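Local coordinates for FERM, RhoGEF and pleckstrin domain-containing protein 2 (Mus musculus, PDB 4GYV) that acts as a guanine nucleotide exchange factor that activates the small GTPase RAC1, this chain being its DH (RhoGEF) domain, at residues A[6-19]-A[159-171]. Numbering follows the deposited sequence.
Sequences DEAYFIAKEILATE and HYRLLLSRLCAHY
Ile11 wedges against Leu163, Arg166 and Leu167, and has more of its surface covered than any other residue of the two segments. With CG1 anti to the carbonyl carbon (chi1 -64°) and the chain extended beyond it, CD1 reaches Leu167 CD2 at 3.8 Å, while CG2 faces Leu163. Arg166 closes the hollow, its CB 3.8 Å from Ile11 CD1. One turn on, Ile15 and Leu163 lie alongside one another, pointing opposite ways, with Ile15 CG1 3.9 Å from Leu163 CD1. Where the backbones come closest, 6.3 Å between the CA atoms of Ala8 and Leu167, the small Ala8 methyl sits among Leu167, His170 and Tyr171. Glu7 CB covers one face of the His170 ring, a CH-pi contact 4.1 Å from the centroid. Polar pairs flank this apolar strip: Arg166 NH2 makes a salt bridge to Glu14 OE1, while Tyr160 OH donates to Glu19 OE1 (2.7 Å) on its syn side. Arg156 also bridges Glu19, and Glu14 OE2 bonds His159 of the second subunit. Segments 7-19 and 159-170 run at 169° with axes 10.0 Å apart; their parent helices, 7-39 and 152-170, pack nearly antiparallel, as in the elongated all-helical DH (RhoGEF) fold.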
loop_
_atom_site.group_PDB
_atom_site.type_symbol
_atom_site.label_atom_id
_atom_site.label_comp_id
_atom_site.label_asym_id
_atom_site.label_seq_id
_atom_site.Cartn_x
_atom_site.Cartn_y
_atom_site.Cartn_z
ATOM N N ASP A 6 8.189 3.064 -25.998
ATOM C CA ASP A 6 7.082 2.184 -26.399
ATOM C C ASP A 6 5.725 2.636 -25.842
ATOM O O ASP A 6 5.456 2.476 -24.645
ATOM C CB ASP A 6 7.380 0.770 -25.886
ATOM C CG ASP A 6 6.411 -0.288 -26.414
ATOM O OD1 ASP A 6 5.469 0.038 -27.174
ATOM O OD2 ASP A 6 6.616 -1.473 -26.055
ATOM N N GLU A 7 4.863 3.165 -26.705
ATOM C CA GLU A 7 3.564 3.624 -26.241
ATOM C C GLU A 7 2.670 2.470 -25.763
ATOM O O GLU A 7 1.857 2.632 -24.841
ATOM C CB GLU A 7 2.857 4.484 -27.289
ATOM C CG GLU A 7 1.543 5.056 -26.774
ATOM C CD GLU A 7 0.963 6.142 -27.662
ATOM O OE1 GLU A 7 -0.221 6.511 -27.415
ATOM O OE2 GLU A 7 1.691 6.620 -28.582
ATOM N N ALA A 8 2.829 1.300 -26.364
ATOM C CA ALA A 8 2.041 0.165 -25.915
ATOM C C ALA A 8 2.408 -0.168 -24.479
ATOM O O ALA A 8 1.524 -0.421 -23.667
ATOM C CB ALA A 8 2.213 -1.031 -26.825
ATOM N N TYR A 9 3.702 -0.138 -24.146
ATOM C CA TYR A 9 4.103 -0.406 -22.764
ATOM C C TYR A 9 3.448 0.596 -21.804
ATOM O O TYR A 9 2.879 0.199 -20.791
ATOM C CB TYR A 9 5.629 -0.474 -22.563
ATOM C CG TYR A 9 5.991 -0.500 -21.093
ATOM C CD1 TYR A 9 5.788 -1.632 -20.335
ATOM C CD2 TYR A 9 6.464 0.635 -20.448
ATOM C CE1 TYR A 9 6.066 -1.641 -18.973
ATOM C CE2 TYR A 9 6.745 0.628 -19.098
ATOM C CZ TYR A 9 6.545 -0.508 -18.358
ATOM O OH TYR A 9 6.818 -0.511 -16.997
ATOM N N PHE A 10 3.494 1.886 -22.136
ATOM C CA PHE A 10 2.873 2.899 -21.280
ATOM C C PHE A 10 1.376 2.686 -21.060
ATOM O O PHE A 10 0.896 2.794 -19.948
ATOM C CB PHE A 10 3.142 4.303 -21.784
ATOM C CG PHE A 10 4.591 4.707 -21.714
ATOM C CD1 PHE A 10 5.274 4.690 -20.511
ATOM C CD2 PHE A 10 5.271 5.135 -22.852
ATOM C CE1 PHE A 10 6.615 5.070 -20.442
ATOM C CE2 PHE A 10 6.605 5.522 -22.788
ATOM C CZ PHE A 10 7.282 5.479 -21.586
ATOM N N ILE A 11 0.634 2.359 -22.104
ATOM C CA ILE A 11 -0.792 2.120 -21.929
ATOM C C ILE A 11 -1.006 0.935 -21.007
ATOM O O ILE A 11 -1.812 1.001 -20.088
ATOM C CB ILE A 11 -1.500 1.883 -23.262
ATOM C CG1 ILE A 11 -1.416 3.122 -24.121
ATOM C CG2 ILE A 11 -2.956 1.516 -23.048
ATOM C CD1 ILE A 11 -1.700 2.819 -25.566
ATOM N N ALA A 12 -0.255 -0.133 -21.228
ATOM C CA ALA A 12 -0.319 -1.300 -20.352
ATOM C C ALA A 12 -0.089 -0.893 -18.910
ATOM O O ALA A 12 -0.851 -1.260 -18.020
ATOM C CB ALA A 12 0.705 -2.342 -20.763
ATOM N N LYS A 13 0.949 -0.104 -18.683
ATOM C CA LYS A 13 1.269 0.296 -17.328
ATOM C C LYS A 13 0.176 1.209 -16.753
ATOM O O LYS A 13 -0.165 1.105 -15.570
ATOM C CB LYS A 13 2.644 0.941 -17.273
ATOM C CG LYS A 13 3.154 1.027 -15.857
ATOM C CD LYS A 13 4.141 -0.069 -15.450
ATOM C CE LYS A 13 4.187 -0.179 -13.907
ATOM N NZ LYS A 13 5.558 -0.018 -13.311
ATOM N N GLU A 14 -0.395 2.066 -17.598
ATOM C CA GLU A 14 -1.507 2.922 -17.198
ATOM C C GLU A 14 -2.732 2.073 -16.811
ATOM O O GLU A 14 -3.421 2.368 -15.836
ATOM C CB GLU A 14 -1.856 3.942 -18.307
ATOM C CG GLU A 14 -0.851 5.115 -18.483
ATOM C CD GLU A 14 -0.986 5.871 -19.836
ATOM O OE1 GLU A 14 -1.935 5.574 -20.602
ATOM O OE2 GLU A 14 -0.154 6.777 -20.135
ATOM N N ILE A 15 -2.998 1.010 -17.570
ATOM C CA ILE A 15 -4.088 0.099 -17.235
ATOM C C ILE A 15 -3.872 -0.520 -15.857
ATOM O O ILE A 15 -4.761 -0.541 -15.010
ATOM C CB ILE A 15 -4.210 -1.016 -18.273
ATOM C CG1 ILE A 15 -4.716 -0.463 -19.605
ATOM C CG2 ILE A 15 -5.179 -2.117 -17.825
ATOM C CD1 ILE A 15 -4.675 -1.532 -20.685
ATOM N N LEU A 16 -2.670 -1.010 -15.629
ATOM C CA LEU A 16 -2.337 -1.639 -14.367
ATOM C C LEU A 16 -2.440 -0.681 -13.192
ATOM O O LEU A 16 -3.147 -0.945 -12.234
ATOM C CB LEU A 16 -0.922 -2.179 -14.436
ATOM C CG LEU A 16 -0.484 -2.833 -13.138
ATOM C CD1 LEU A 16 -1.399 -3.980 -12.906
ATOM C CD2 LEU A 16 0.922 -3.332 -13.237
ATOM N N ALA A 17 -1.719 0.425 -13.260
ATOM C CA ALA A 17 -1.706 1.358 -12.144
ATOM C C ALA A 17 -3.107 1.837 -11.812
ATOM O O ALA A 17 -3.466 1.946 -10.643
ATOM C CB ALA A 17 -0.800 2.541 -12.433
ATOM N N THR A 18 -3.902 2.119 -12.832
ATOM C CA THR A 18 -5.249 2.583 -12.574
ATOM C C THR A 18 -6.181 1.477 -12.076
ATOM O O THR A 18 -7.121 1.750 -11.344
ATOM C CB THR A 18 -5.865 3.337 -13.784
ATOM O OG1 THR A 18 -5.986 2.462 -14.910
ATOM C CG2 THR A 18 -5.027 4.536 -14.130
ATOM N N GLU A 19 -5.923 0.235 -12.461
ATOM C CA GLU A 19 -6.707 -0.887 -11.936
ATOM C C GLU A 19 -6.521 -1.082 -10.419
ATOM O O GLU A 19 -7.507 -1.266 -9.698
ATOM C CB GLU A 19 -6.375 -2.196 -12.658
ATOM C CG GLU A 19 -7.375 -3.304 -12.382
ATOM C CD GLU A 19 -8.706 -3.107 -13.145
ATOM O OE1 GLU A 19 -8.832 -2.139 -13.934
ATOM O OE2 GLU A 19 -9.631 -3.927 -12.958
ATOM N N HIS A 159 -13.424 4.018 -19.198
ATOM C CA HIS A 159 -11.978 4.096 -19.218
ATOM C C HIS A 159 -11.364 2.973 -20.038
ATOM O O HIS A 159 -10.459 3.228 -20.819
ATOM C CB HIS A 159 -11.425 4.066 -17.796
ATOM C CG HIS A 159 -10.095 4.742 -17.657
ATOM N ND1 HIS A 159 -9.496 4.976 -16.439
ATOM C CD2 HIS A 159 -9.244 5.230 -18.588
ATOM C CE1 HIS A 159 -8.340 5.588 -16.626
ATOM N NE2 HIS A 159 -8.167 5.759 -17.922
ATOM N N TYR A 160 -11.854 1.741 -19.864
ATOM C CA TYR A 160 -11.375 0.604 -20.657
ATOM C C TYR A 160 -11.532 0.874 -22.159
ATOM O O TYR A 160 -10.607 0.627 -22.943
ATOM C CB TYR A 160 -12.112 -0.691 -20.310
ATOM C CG TYR A 160 -11.758 -1.333 -18.973
ATOM C CD1 TYR A 160 -10.629 -0.940 -18.241
ATOM C CD2 TYR A 160 -12.557 -2.345 -18.441
ATOM C CE1 TYR A 160 -10.319 -1.543 -17.006
ATOM C CE2 TYR A 160 -12.254 -2.949 -17.222
ATOM C CZ TYR A 160 -11.141 -2.546 -16.516
ATOM O OH TYR A 160 -10.870 -3.157 -15.316
ATOM N N ARG A 161 -12.699 1.380 -22.562
ATOM C CA ARG A 161 -12.965 1.630 -23.975
ATOM C C ARG A 161 -11.948 2.639 -24.486
ATOM O O ARG A 161 -11.498 2.564 -25.622
ATOM C CB ARG A 161 -14.392 2.151 -24.200
ATOM C CG ARG A 161 -14.865 2.160 -25.673
ATOM C CD ARG A 161 -15.648 3.430 -26.060
ATOM N NE ARG A 161 -16.880 3.645 -25.283
ATOM C CZ ARG A 161 -17.172 4.770 -24.619
ATOM N NH1 ARG A 161 -16.319 5.792 -24.623
ATOM N NH2 ARG A 161 -18.315 4.880 -23.943
ATOM N N LEU A 162 -11.575 3.572 -23.622
ATOM C CA LEU A 162 -10.670 4.644 -23.986
ATOM C C LEU A 162 -9.288 4.098 -24.226
ATOM O O LEU A 162 -8.662 4.389 -25.248
ATOM C CB LEU A 162 -10.595 5.634 -22.841
ATOM C CG LEU A 162 -11.263 6.964 -23.079
ATOM C CD1 LEU A 162 -10.327 7.735 -23.998
ATOM C CD2 LEU A 162 -12.677 6.733 -23.689
ATOM N N LEU A 163 -8.827 3.314 -23.248
ATOM C CA LEU A 163 -7.513 2.686 -23.251
ATOM C C LEU A 163 -7.333 1.733 -24.432
ATOM O O LEU A 163 -6.324 1.786 -25.123
ATOM C CB LEU A 163 -7.279 1.971 -21.919
ATOM C CG LEU A 163 -7.090 2.892 -20.702
ATOM C CD1 LEU A 163 -7.575 2.234 -19.424
ATOM C CD2 LEU A 163 -5.638 3.364 -20.548
ATOM N N LEU A 164 -8.310 0.871 -24.672
ATOM C CA LEU A 164 -8.258 0.013 -25.844
ATOM C C LEU A 164 -8.248 0.811 -27.149
ATOM O O LEU A 164 -7.621 0.423 -28.133
ATOM C CB LEU A 164 -9.396 -0.998 -25.803
ATOM C CG LEU A 164 -8.944 -2.153 -24.915
ATOM C CD1 LEU A 164 -10.098 -2.898 -24.265
ATOM C CD2 LEU A 164 -8.110 -3.093 -25.770
ATOM N N SER A 165 -8.916 1.950 -27.153
ATOM C CA SER A 165 -8.884 2.798 -28.328
ATOM C C SER A 165 -7.482 3.259 -28.636
ATOM O O SER A 165 -7.089 3.329 -29.794
ATOM C CB SER A 165 -9.778 4.006 -28.140
ATOM O OG SER A 165 -11.127 3.599 -28.211
ATOM N N ARG A 166 -6.723 3.574 -27.599
ATOM C CA ARG A 166 -5.398 4.119 -27.805
ATOM C C ARG A 166 -4.467 3.043 -28.337
ATOM O O ARG A 166 -3.650 3.297 -29.238
ATOM C CB ARG A 166 -4.860 4.669 -26.506
ATOM C CG ARG A 166 -5.825 5.554 -25.764
ATOM C CD ARG A 166 -5.147 6.839 -25.311
ATOM N NE ARG A 166 -3.874 6.584 -24.643
ATOM C CZ ARG A 166 -3.760 6.280 -23.358
ATOM N NH1 ARG A 166 -4.856 6.205 -22.581
ATOM N NH2 ARG A 166 -2.547 6.075 -22.854
ATOM N N LEU A 167 -4.593 1.848 -27.763
ATOM C CA LEU A 167 -3.827 0.688 -28.206
ATOM C C LEU A 167 -4.139 0.396 -29.661
ATOM O O LEU A 167 -3.233 0.212 -30.462
ATOM C CB LEU A 167 -4.142 -0.553 -27.360
ATOM C CG LEU A 167 -3.383 -0.753 -26.052
ATOM C CD1 LEU A 167 -3.883 -1.990 -25.328
ATOM C CD2 LEU A 167 -1.899 -0.868 -26.328
ATOM N N CYS A 168 -5.425 0.348 -30.000
ATOM C CA CYS A 168 -5.817 0.011 -31.355
ATOM C C CYS A 168 -5.278 1.046 -32.306
ATOM O O CYS A 168 -4.736 0.718 -33.360
ATOM C CB CYS A 168 -7.325 -0.105 -31.468
ATOM S SG CYS A 168 -7.956 -1.641 -30.787
ATOM N N ALA A 169 -5.389 2.305 -31.909
ATOM C CA ALA A 169 -4.834 3.396 -32.694
ATOM C C ALA A 169 -3.314 3.328 -32.816
ATOM O O ALA A 169 -2.744 3.841 -33.757
ATOM C CB ALA A 169 -5.244 4.697 -32.102
ATOM N N HIS A 170 -2.651 2.704 -31.856
ATOM C CA HIS A 170 -1.199 2.701 -31.846
ATOM C C HIS A 170 -0.606 1.607 -32.731
ATOM O O HIS A 170 0.328 1.842 -33.497
ATOM C CB HIS A 170 -0.687 2.541 -30.419
ATOM C CG HIS A 170 0.742 2.111 -30.348
ATOM N ND1 HIS A 170 1.787 2.967 -30.618
ATOM C CD2 HIS A 170 1.299 0.907 -30.074
ATOM C CE1 HIS A 170 2.929 2.311 -30.491
ATOM N NE2 HIS A 170 2.661 1.059 -30.164
ATOM N N TYR A 171 -1.157 0.408 -32.608
ATOM C CA TYR A 171 -0.662 -0.760 -33.323
ATOM C C TYR A 171 -0.965 -0.656 -34.814
ATOM O O TYR A 171 -2.020 -0.143 -35.221
ATOM C CB TYR A 171 -1.301 -2.027 -32.748
ATOM C CG TYR A 171 -0.722 -2.496 -31.421
ATOM C CD1 TYR A 171 0.648 -2.644 -31.256
ATOM C CD2 TYR A 171 -1.543 -2.819 -30.345
ATOM C CE1 TYR A 171 1.189 -3.086 -30.066
ATOM C CE2 TYR A 171 -0.999 -3.265 -29.137
ATOM C CZ TYR A 171 0.377 -3.393 -29.015
ATOM O OH TYR A 171 0.965 -3.832 -27.854
#